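Local coordinates for protein beta-fructofuranosidase (Arthrobacter, PDB 3WPU) that is a beta-fructofuranosidase of the levansucrase/invertase group, whose members are built round a five-bladed beta-propeller, at residues I12-A17 / R379-P384; D346-L351 / G372-G377. One frame throughout, in Å; residues are numbered along the deposited sequence.

Contact 1 (I12-A17 / R379-P384); sequences IHTQQA and RSDYQP
Residues His-13 to Ala-17 run roughly antiparallel to Ser-380 to Gln-383, the end-to-end directions of the two segments differing by 151°. Two backbone bonds join them near Asp-381: Gln-15 N donates to Asp-381 O at 2.9 Å, and Asp-381 N to Gln-16 O. A single beta bridge pairs Ala-17 with Ser-380, their CA atoms 4.2 Å apart.

The carboxylate of Asp-381 supplies the main side-chain grip. With CG anti to the backbone N (chi1 -179°), it reaches the 12-17 segment with both oxygens. His-13 ND1 donates to Asp-381 OD1 over 2.8 Å, almost straight (171° at the hydrogen) and on the syn side though tilted out of the carboxylate plane, with the oxygen close to the ring plane, whereas Thr-14 N meets Asp-381 OD2 at 3.0 Å from above the carboxylate plane. Water 1 adds a third donor, linking Ile-12 O to Asp-381 OD2. The ring of His-13 is fixed at both nitrogens, since its NE2 bonds to Asp-32; Tyr-382 O lies over one face, and Pro-384 CD comes to 3.4 Å from His-13 CD2. Beyond the ring, water 3 bridges His-13 O, Gln-15 NE2 and Gln-383 OE1, while Gln-15 CG packs on Gln-383 CB at 3.8 Å. Gln-15 OE1 accepts from Lys-348 NZ.

Thr-14 OG1 accepts from Gln-16 N at 3.1 Å, which defines an ST turn, and Asp-381 is the centre of an inverse gamma turn. Backbone bonds and Thr-14 N to Asp-381 OD2 join these turns, beside the His-carboxylate bond, fastening the N-terminal loop to the turn leading into strand 383-384.

Contact 2 (D346-L351 / G372-G377); sequences DGKSYL and GFVGDG
This is an antiparallel pairing of neighbouring strands, 348-351 against 372-375, in the buried part of a small antiparallel sheet. Their axes approach to 4.6 Å, with N-to-C directions 162° apart. Ser-349 with Gly-375 and Leu-351 with Phe-373 are hydrogen-bonded pairs; Tyr-350 with Val-374, between them, is non-hydrogen-bonded. Ser-349 N to Gly-375 O and its reciprocal bond, Gly-375 N to Ser-349 O, both measure 2.9 Å, but Phe-373 N to Leu-351 O is weak.

On the Tyr-350 face, Val-374 CG2 makes a CH-pi contact 3.6 Å from the Tyr-350 ring centroid, 17° off its normal. A chi1 of 64° sets Val-374 CG1 between the backbone N and the carbonyl carbon and leaves CG2 anti to the N, over the ring; CG2 also meets Lys-348 CB. The lysine bends at chi2 to lie alongside Asp-376, where its NZ forms a salt bridge with Asp-376 OD1 at 2.8 Å, with Gln-15 as a second partner. Water 4 joins Asp-376 OD1 to Gly-347 O.

On the other face, Leu-351 CG lies 4.3 Å from Phe-373 CD2, and both side chains pack against strand 321-331. Strand 340-345 flanks 348-355, while 369-375 pairs in turn with strands 383-384 and 391-394.

From the N terminus, the chain first passes through residues 12-17, then through strand 26-27 and most of the chain's strands before reaching 379-384. Contact 1 therefore closes a long loop of 361 intervening residues. Contact 2, with 20 residues between its segments, is nested inside it, and the two centres lie 8 Å apart. Strand 369-375 connects them: Val-374 O is 2.9 Å from Gln-383 N, a probable hydrogen bond. Gln-15 OE1 likewise approaches Lys-348 NZ to 2.8 Å. Together the contacts tie the loop ahead of strand 26-27 to the antiparallel sheet that holds strands 348-355, 369-375 and 383-384.

Contact 1 (I12-A17 / R379-P384)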
ATOM      1  N   ILE A  12      -6.372 -23.186 -12.296  1.00 11.57           N
ATOM      2  CA  ILE A  12      -7.559 -22.621 -12.913  1.00 11.87           C
ATOM      3  C   ILE A  12      -8.357 -21.915 -11.828  1.00 11.87           C
ATOM      4  O   ILE A  12      -8.745 -22.545 -10.834  1.00 12.80           O
ATOM      5  CB  ILE A  12      -8.410 -23.705 -13.607  1.00 12.63           C
ATOM      6  CG1 ILE A  12      -7.607 -24.330 -14.760  1.00 13.07           C
ATOM      7  CG2 ILE A  12      -9.686 -23.087 -14.137  1.00 13.34           C
ATOM      8  CD1 ILE A  12      -8.343 -25.422 -15.518  1.00 13.12           C
ATOM      9  N   HIS A  13      -8.550 -20.605 -12.007  1.00 11.79           N
ATOM     10  CA  HIS A  13      -9.326 -19.783 -11.083  1.00 11.68           C
ATOM     11  C   HIS A  13     -10.532 -19.246 -11.853  1.00 11.79           C
ATOM     12  O   HIS A  13     -10.417 -18.840 -13.007  1.00 12.42           O
ATOM     13  CB  HIS A  13      -8.528 -18.590 -10.566  1.00 11.59           C
ATOM     14  CG  HIS A  13      -7.399 -18.948  -9.650  1.00 11.06           C
ATOM     15  ND1 HIS A  13      -7.578 -19.206  -8.310  1.00 11.23           N
ATOM     16  CD2 HIS A  13      -6.061 -19.026  -9.870  1.00 11.13           C
ATOM     17  CE1 HIS A  13      -6.405 -19.462  -7.748  1.00 11.08           C
ATOM     18  NE2 HIS A  13      -5.472 -19.341  -8.671  1.00 10.96           N
ATOM     19  N   THR A  14     -11.688 -19.237 -11.211  1.00 12.45           N
ATOM     20  CA  THR A  14     -12.926 -18.892 -11.902  1.00 12.43           C
ATOM     21  C   THR A  14     -13.348 -17.442 -11.825  1.00 12.49           C
ATOM     22  O   THR A  14     -14.254 -17.034 -12.551  1.00 12.04           O
ATOM     23  CB  THR A  14     -14.089 -19.718 -11.329  1.00 12.53           C
ATOM     24  OG1 THR A  14     -14.379 -19.270 -10.009  1.00 12.08           O
ATOM     25  CG2 THR A  14     -13.722 -21.186 -11.267  1.00 13.01           C
ATOM     26  N   GLN A  15     -12.733 -16.676 -10.916  1.00 11.72           N
ATOM     27  CA  GLN A  15     -13.137 -15.299 -10.598  1.00 11.54           C
ATOM     28  C   GLN A  15     -14.529 -15.156  -9.990  1.00 11.73           C
ATOM     29  O   GLN A  15     -14.993 -14.041  -9.806  1.00 11.79           O
ATOM     30  CB  GLN A  15     -12.997 -14.383 -11.813  1.00 11.25           C
ATOM     31  CG  GLN A  15     -11.551 -14.257 -12.285  1.00 11.69           C
ATOM     32  CD  GLN A  15     -11.395 -13.201 -13.346  1.00 12.31           C
ATOM     33  OE1 GLN A  15     -11.929 -12.088 -13.219  1.00 12.99           O
ATOM     34  NE2 GLN A  15     -10.667 -13.535 -14.409  1.00 13.02           N
ATOM     35  N   GLN A  16     -15.181 -16.274  -9.692  1.00 12.79           N
ATOM     36  CA  GLN A  16     -16.559 -16.215  -9.188  1.00 14.20           C
ATOM     37  C   GLN A  16     -16.611 -15.472  -7.849  1.00 13.51           C
ATOM     38  O   GLN A  16     -15.727 -15.631  -6.981  1.00 11.88           O
ATOM     39  CB  GLN A  16     -17.176 -17.615  -9.080  1.00 17.76           C
ATOM     40  CG  GLN A  16     -16.624 -18.514  -8.001  1.00 21.04           C
ATOM     41  CD  GLN A  16     -17.044 -19.962  -8.209  1.00 24.98           C
ATOM     42  OE1 GLN A  16     -18.195 -20.326  -7.921  1.00 30.18           O
ATOM     43  NE2 GLN A  16     -16.130 -20.793  -8.730  1.00 25.65           N
ATOM     44  N   ALA A  17     -17.632 -14.644  -7.707  1.00 13.00           N
ATOM     45  CA  ALA A  17     -17.849 -13.852  -6.500  1.00 13.42           C
ATOM     46  C   ALA A  17     -18.601 -14.623  -5.442  1.00 14.24           C
ATOM     47  O   ALA A  17     -19.474 -15.454  -5.743  1.00 15.31           O
ATOM     48  CB  ALA A  17     -18.634 -12.592  -6.832  1.00 13.47           C
ATOM     49  N   ARG A 379     -14.670 -10.623  -2.385  1.00 10.06           N
ATOM     50  CA  ARG A 379     -14.417 -12.033  -2.116  1.00 10.28           C
ATOM     51  C   ARG A 379     -14.743 -12.813  -3.382  1.00 11.01           C
ATOM     52  O   ARG A 379     -15.901 -12.896  -3.806  1.00 11.01           O
ATOM     53  CB  ARG A 379     -15.235 -12.547  -0.919  1.00 10.61           C
ATOM     54  CG  ARG A 379     -14.920 -13.989  -0.539  1.00 10.36           C
ATOM     55  CD  ARG A 379     -15.679 -14.551   0.650  1.00 10.50           C
ATOM     56  NE  ARG A 379     -15.571 -13.674   1.805  1.00 10.94           N
ATOM     57  CZ  ARG A 379     -14.494 -13.595   2.582  1.00 11.15           C
ATOM     58  NH1 ARG A 379     -13.476 -14.402   2.374  1.00 10.78           N
ATOM     59  NH2 ARG A 379     -14.483 -12.734   3.588  1.00 11.04           N
ATOM     60  N   SER A 380     -13.720 -13.357  -4.007  1.00 10.82           N
ATOM     61  CA  SER A 380     -13.898 -14.102  -5.232  1.00 11.38           C
ATOM     62  C   SER A 380     -12.823 -15.157  -5.376  1.00 11.83           C
ATOM     63  O   SER A 380     -11.847 -15.139  -4.634  1.00 11.05           O
ATOM     64  CB  SER A 380     -13.918 -13.127  -6.412  1.00 12.62           C
ATOM     65  OG  SER A 380     -12.664 -12.477  -6.577  1.00 13.00           O
ATOM     66  N   ASP A 381     -12.961 -16.057  -6.347  1.00 11.02           N
ATOM     67  CA  ASP A 381     -11.861 -16.953  -6.668  1.00 10.77           C
ATOM     68  C   ASP A 381     -10.888 -16.209  -7.558  1.00 10.93           C
ATOM     69  O   ASP A 381     -10.852 -16.375  -8.784  1.00 10.11           O
ATOM     70  CB  ASP A 381     -12.329 -18.264  -7.306  1.00 10.94           C
ATOM     71  CG  ASP A 381     -11.172 -19.185  -7.619  1.00 11.03           C
ATOM     72  OD1 ASP A 381     -10.042 -18.946  -7.098  1.00 11.30           O
ATOM     73  OD2 ASP A 381     -11.338 -20.127  -8.417  1.00 11.27           O
ATOM     74  N   TYR A 382     -10.101 -15.353  -6.912  1.00 10.84           N
ATOM     75  CA  TYR A 382      -9.224 -14.420  -7.595  1.00 10.19           C
ATOM     76  C   TYR A 382      -8.270 -15.111  -8.577  1.00  9.57           C
ATOM     77  O   TYR A 382      -7.716 -16.177  -8.281  1.00  9.64           O
ATOM     78  CB  TYR A 382      -8.388 -13.657  -6.574  1.00  9.79           C
ATOM     79  CG  TYR A 382      -9.072 -12.469  -5.929  1.00  9.31           C
ATOM     80  CD1 TYR A 382      -9.593 -12.542  -4.630  1.00  9.24           C
ATOM     81  CD2 TYR A 382      -9.193 -11.255  -6.619  1.00  9.47           C
ATOM     82  CE1 TYR A 382     -10.239 -11.451  -4.046  1.00  9.37           C
ATOM     83  CE2 TYR A 382      -9.813 -10.161  -6.027  1.00  9.70           C
ATOM     84  CZ  TYR A 382     -10.327 -10.262  -4.738  1.00  9.46           C
ATOM     85  OH  TYR A 382     -10.930  -9.138  -4.204  1.00 10.36           O
ATOM     86  N   GLN A 383      -8.112 -14.474  -9.731  1.00  9.47           N
ATOM     87  CA  GLN A 383      -7.165 -14.882 -10.744  1.00  9.92           C
ATOM     88  C   GLN A 383      -5.913 -14.033 -10.558  1.00  9.22           C
ATOM     89  O   GLN A 383      -5.970 -12.828 -10.800  1.00  9.33           O
ATOM     90  CB  GLN A 383      -7.743 -14.582 -12.116  1.00 10.08           C
ATOM     91  CG  GLN A 383      -6.803 -14.807 -13.277  1.00 10.89           C
ATOM     92  CD  GLN A 383      -6.319 -16.242 -13.311  1.00 11.02           C
ATOM     93  OE1 GLN A 383      -7.124 -17.177 -13.451  1.00 11.43           O
ATOM     94  NE2 GLN A 383      -5.032 -16.442 -13.100  1.00 10.54           N
ATOM     95  N   PRO A 384      -4.796 -14.651 -10.163  1.00  9.67           N
ATOM     96  CA  PRO A 384      -3.559 -13.854 -10.161  1.00  9.51           C
ATOM     97  C   PRO A 384      -3.214 -13.327 -11.539  1.00  9.81           C
ATOM     98  O   PRO A 384      -3.393 -14.026 -12.544  1.00  9.91           O
ATOM     99  CB  PRO A 384      -2.514 -14.861  -9.686  1.00  9.87           C
ATOM    100  CG  PRO A 384      -3.261 -15.865  -8.886  1.00 10.32           C
ATOM    101  CD  PRO A 384      -4.541 -16.018  -9.689  1.00 10.03           C
TER
HETATM  102  O   HOH W   1      -9.549 -22.251  -8.214  1.00 16.46           O
HETATM  103  O   HOH W   2      -7.428 -19.607 -14.585  1.00 16.20           O
HETATM  104  O   HOH W   3      -9.637 -16.363 -14.662  1.00 16.38           O

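Contact 2 (D346-L351 / G372-G377)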
ATOM      1  N   ASP A 346     -13.871  -1.541 -14.301  1.00 16.86           N
ATOM      2  CA  ASP A 346     -14.609  -2.308 -15.318  1.00 18.27           C
ATOM      3  C   ASP A 346     -15.381  -3.492 -14.747  1.00 17.20           C
ATOM      4  O   ASP A 346     -15.402  -4.588 -15.336  1.00 18.23           O
ATOM      5  CB  ASP A 346     -13.649  -2.759 -16.428  1.00 21.00           C
ATOM      6  CG  ASP A 346     -13.094  -1.589 -17.223  1.00 23.83           C
ATOM      7  OD1 ASP A 346     -13.744  -0.528 -17.244  1.00 27.31           O
ATOM      8  OD2 ASP A 346     -11.990  -1.713 -17.789  1.00 28.39           O
ATOM      9  N   GLY A 347     -15.987  -3.280 -13.580  1.00 15.69           N
ATOM     10  CA  GLY A 347     -16.825  -4.298 -12.938  1.00 15.85           C
ATOM     11  C   GLY A 347     -16.061  -5.392 -12.212  1.00 15.25           C
ATOM     12  O   GLY A 347     -16.636  -6.392 -11.790  1.00 16.55           O
ATOM     13  N   LYS A 348     -14.744  -5.213 -12.106  1.00 13.44           N
ATOM     14  CA  LYS A 348     -13.883  -6.155 -11.408  1.00 13.39           C
ATOM     15  C   LYS A 348     -13.361  -5.579 -10.104  1.00 12.57           C
ATOM     16  O   LYS A 348     -13.238  -4.372  -9.952  1.00 12.50           O
ATOM     17  CB  LYS A 348     -12.647  -6.492 -12.257  1.00 13.91           C
ATOM     18  CG  LYS A 348     -12.930  -7.201 -13.570  1.00 14.60           C
ATOM     19  CD  LYS A 348     -13.498  -8.589 -13.386  1.00 14.97           C
ATOM     20  CE  LYS A 348     -13.643  -9.305 -14.723  1.00 15.67           C
ATOM     21  NZ  LYS A 348     -13.992 -10.727 -14.573  1.00 16.06           N
ATOM     22  N   SER A 349     -13.030  -6.490  -9.183  1.00 12.44           N
ATOM     23  CA  SER A 349     -12.255  -6.177  -8.006  1.00 12.15           C
ATOM     24  C   SER A 349     -10.811  -6.591  -8.270  1.00 11.12           C
ATOM     25  O   SER A 349     -10.550  -7.771  -8.537  1.00 11.58           O
ATOM     26  CB  SER A 349     -12.787  -6.968  -6.812  1.00 13.05           C
ATOM     27  OG  SER A 349     -11.967  -6.785  -5.675  1.00 13.03           O
ATOM     28  N   TYR A 350      -9.895  -5.631  -8.201  1.00 10.17           N
ATOM     29  CA  TYR A 350      -8.455  -5.899  -8.255  1.00 10.00           C
ATOM     30  C   TYR A 350      -7.910  -5.807  -6.837  1.00 10.06           C
ATOM     31  O   TYR A 350      -8.063  -4.773  -6.181  1.00 10.23           O
ATOM     32  CB  TYR A 350      -7.740  -4.883  -9.135  1.00 10.07           C
ATOM     33  CG  TYR A 350      -7.973  -5.101 -10.606  1.00 10.14           C
ATOM     34  CD1 TYR A 350      -7.126  -5.917 -11.358  1.00 10.68           C
ATOM     35  CD2 TYR A 350      -9.093  -4.562 -11.241  1.00 10.42           C
ATOM     36  CE1 TYR A 350      -7.356  -6.147 -12.710  1.00 10.92           C
ATOM     37  CE2 TYR A 350      -9.317  -4.783 -12.603  1.00 10.78           C
ATOM     38  CZ  TYR A 350      -8.463  -5.577 -13.327  1.00 11.16           C
ATOM     39  OH  TYR A 350      -8.695  -5.825 -14.679  1.00 11.77           O
ATOM     40  N   LEU A 351      -7.257  -6.867  -6.377  1.00  9.96           N
ATOM     41  CA  LEU A 351      -6.613  -6.839  -5.092  1.00  9.71           C
ATOM     42  C   LEU A 351      -5.132  -6.713  -5.431  1.00  9.67           C
ATOM     43  O   LEU A 351      -4.611  -7.561  -6.149  1.00 10.61           O
ATOM     44  CB  LEU A 351      -6.879  -8.131  -4.325  1.00 10.27           C
ATOM     45  CG  LEU A 351      -5.957  -8.460  -3.148  1.00 10.47           C
ATOM     46  CD1 LEU A 351      -5.956  -7.353  -2.127  1.00 10.62           C
ATOM     47  CD2 LEU A 351      -6.292  -9.795  -2.506  1.00 11.15           C
ATOM     48  N   GLY A 372      -0.796  -8.746  -7.978  1.00  9.51           N
ATOM     49  CA  GLY A 372      -2.228  -8.477  -8.045  1.00  9.16           C
ATOM     50  C   GLY A 372      -3.052  -9.615  -8.535  1.00  9.23           C
ATOM     51  O   GLY A 372      -2.560 -10.607  -9.093  1.00  9.54           O
ATOM     52  N   PHE A 373      -4.360  -9.446  -8.328  1.00  8.87           N
ATOM     53  CA  PHE A 373      -5.347 -10.512  -8.427  1.00  9.44           C
ATOM     54  C   PHE A 373      -6.673  -9.892  -8.857  1.00  9.76           C
ATOM     55  O   PHE A 373      -6.994  -8.810  -8.401  1.00 10.47           O
ATOM     56  CB  PHE A 373      -5.500 -11.216  -7.067  1.00  9.43           C
ATOM     57  CG  PHE A 373      -4.195 -11.684  -6.483  1.00  9.84           C
ATOM     58  CD1 PHE A 373      -3.737 -12.976  -6.676  1.00  9.99           C
ATOM     59  CD2 PHE A 373      -3.420 -10.784  -5.765  1.00 10.26           C
ATOM     60  CE1 PHE A 373      -2.512 -13.383  -6.170  1.00 10.43           C
ATOM     61  CE2 PHE A 373      -2.198 -11.174  -5.258  1.00 10.48           C
ATOM     62  CZ  PHE A 373      -1.745 -12.469  -5.460  1.00 10.54           C
ATOM     63  N   VAL A 374      -7.428 -10.550  -9.743  1.00  9.74           N
ATOM     64  CA  VAL A 374      -8.667  -9.950 -10.209  1.00  9.55           C
ATOM     65  C   VAL A 374      -9.813 -10.929 -10.102  1.00  9.83           C
ATOM     66  O   VAL A 374      -9.644 -12.122 -10.309  1.00  9.98           O
ATOM     67  CB  VAL A 374      -8.519  -9.449 -11.671  1.00  9.76           C
ATOM     68  CG1 VAL A 374      -8.260 -10.573 -12.669  1.00  9.61           C
ATOM     69  CG2 VAL A 374      -9.725  -8.609 -12.055  1.00  9.68           C
ATOM     70  N   GLY A 375     -10.989 -10.395  -9.784  1.00  9.68           N
ATOM     71  CA  GLY A 375     -12.156 -11.260  -9.751  1.00 10.24           C
ATOM     72  C   GLY A 375     -13.399 -10.444  -9.809  1.00 10.53           C
ATOM     73  O   GLY A 375     -13.369  -9.230  -9.943  1.00 10.85           O
ATOM     74  N   ASP A 376     -14.528 -11.134  -9.684  1.00 11.60           N
ATOM     75  CA  ASP A 376     -15.822 -10.500  -9.835  1.00 12.62           C
ATOM     76  C   ASP A 376     -16.435  -9.911  -8.568  1.00 13.13           C
ATOM     77  O   ASP A 376     -17.536  -9.369  -8.619  1.00 14.62           O
ATOM     78  CB  ASP A 376     -16.796 -11.521 -10.449  1.00 13.56           C
ATOM     79  CG  ASP A 376     -16.501 -11.789 -11.917  1.00 15.07           C
ATOM     80  OD1 ASP A 376     -15.942 -10.913 -12.600  1.00 17.31           O
ATOM     81  OD2 ASP A 376     -16.888 -12.867 -12.404  1.00 18.18           O
ATOM     82  N   GLY A 377     -15.749 -10.035  -7.441  1.00 11.71           N
ATOM     83  CA  GLY A 377     -16.202  -9.524  -6.160  1.00 11.41           C
ATOM     84  C   GLY A 377     -15.018  -9.341  -5.242  1.00 11.18           C
ATOM     85  O   GLY A 377     -13.932  -9.902  -5.509  1.00 10.35           O
TER
HETATM   86  O   HOH W   4     -17.557  -8.639 -13.329  1.00 34.26           O
HETATM   87  O   HOH W   5     -15.803 -13.146 -15.047  1.00 34.83           O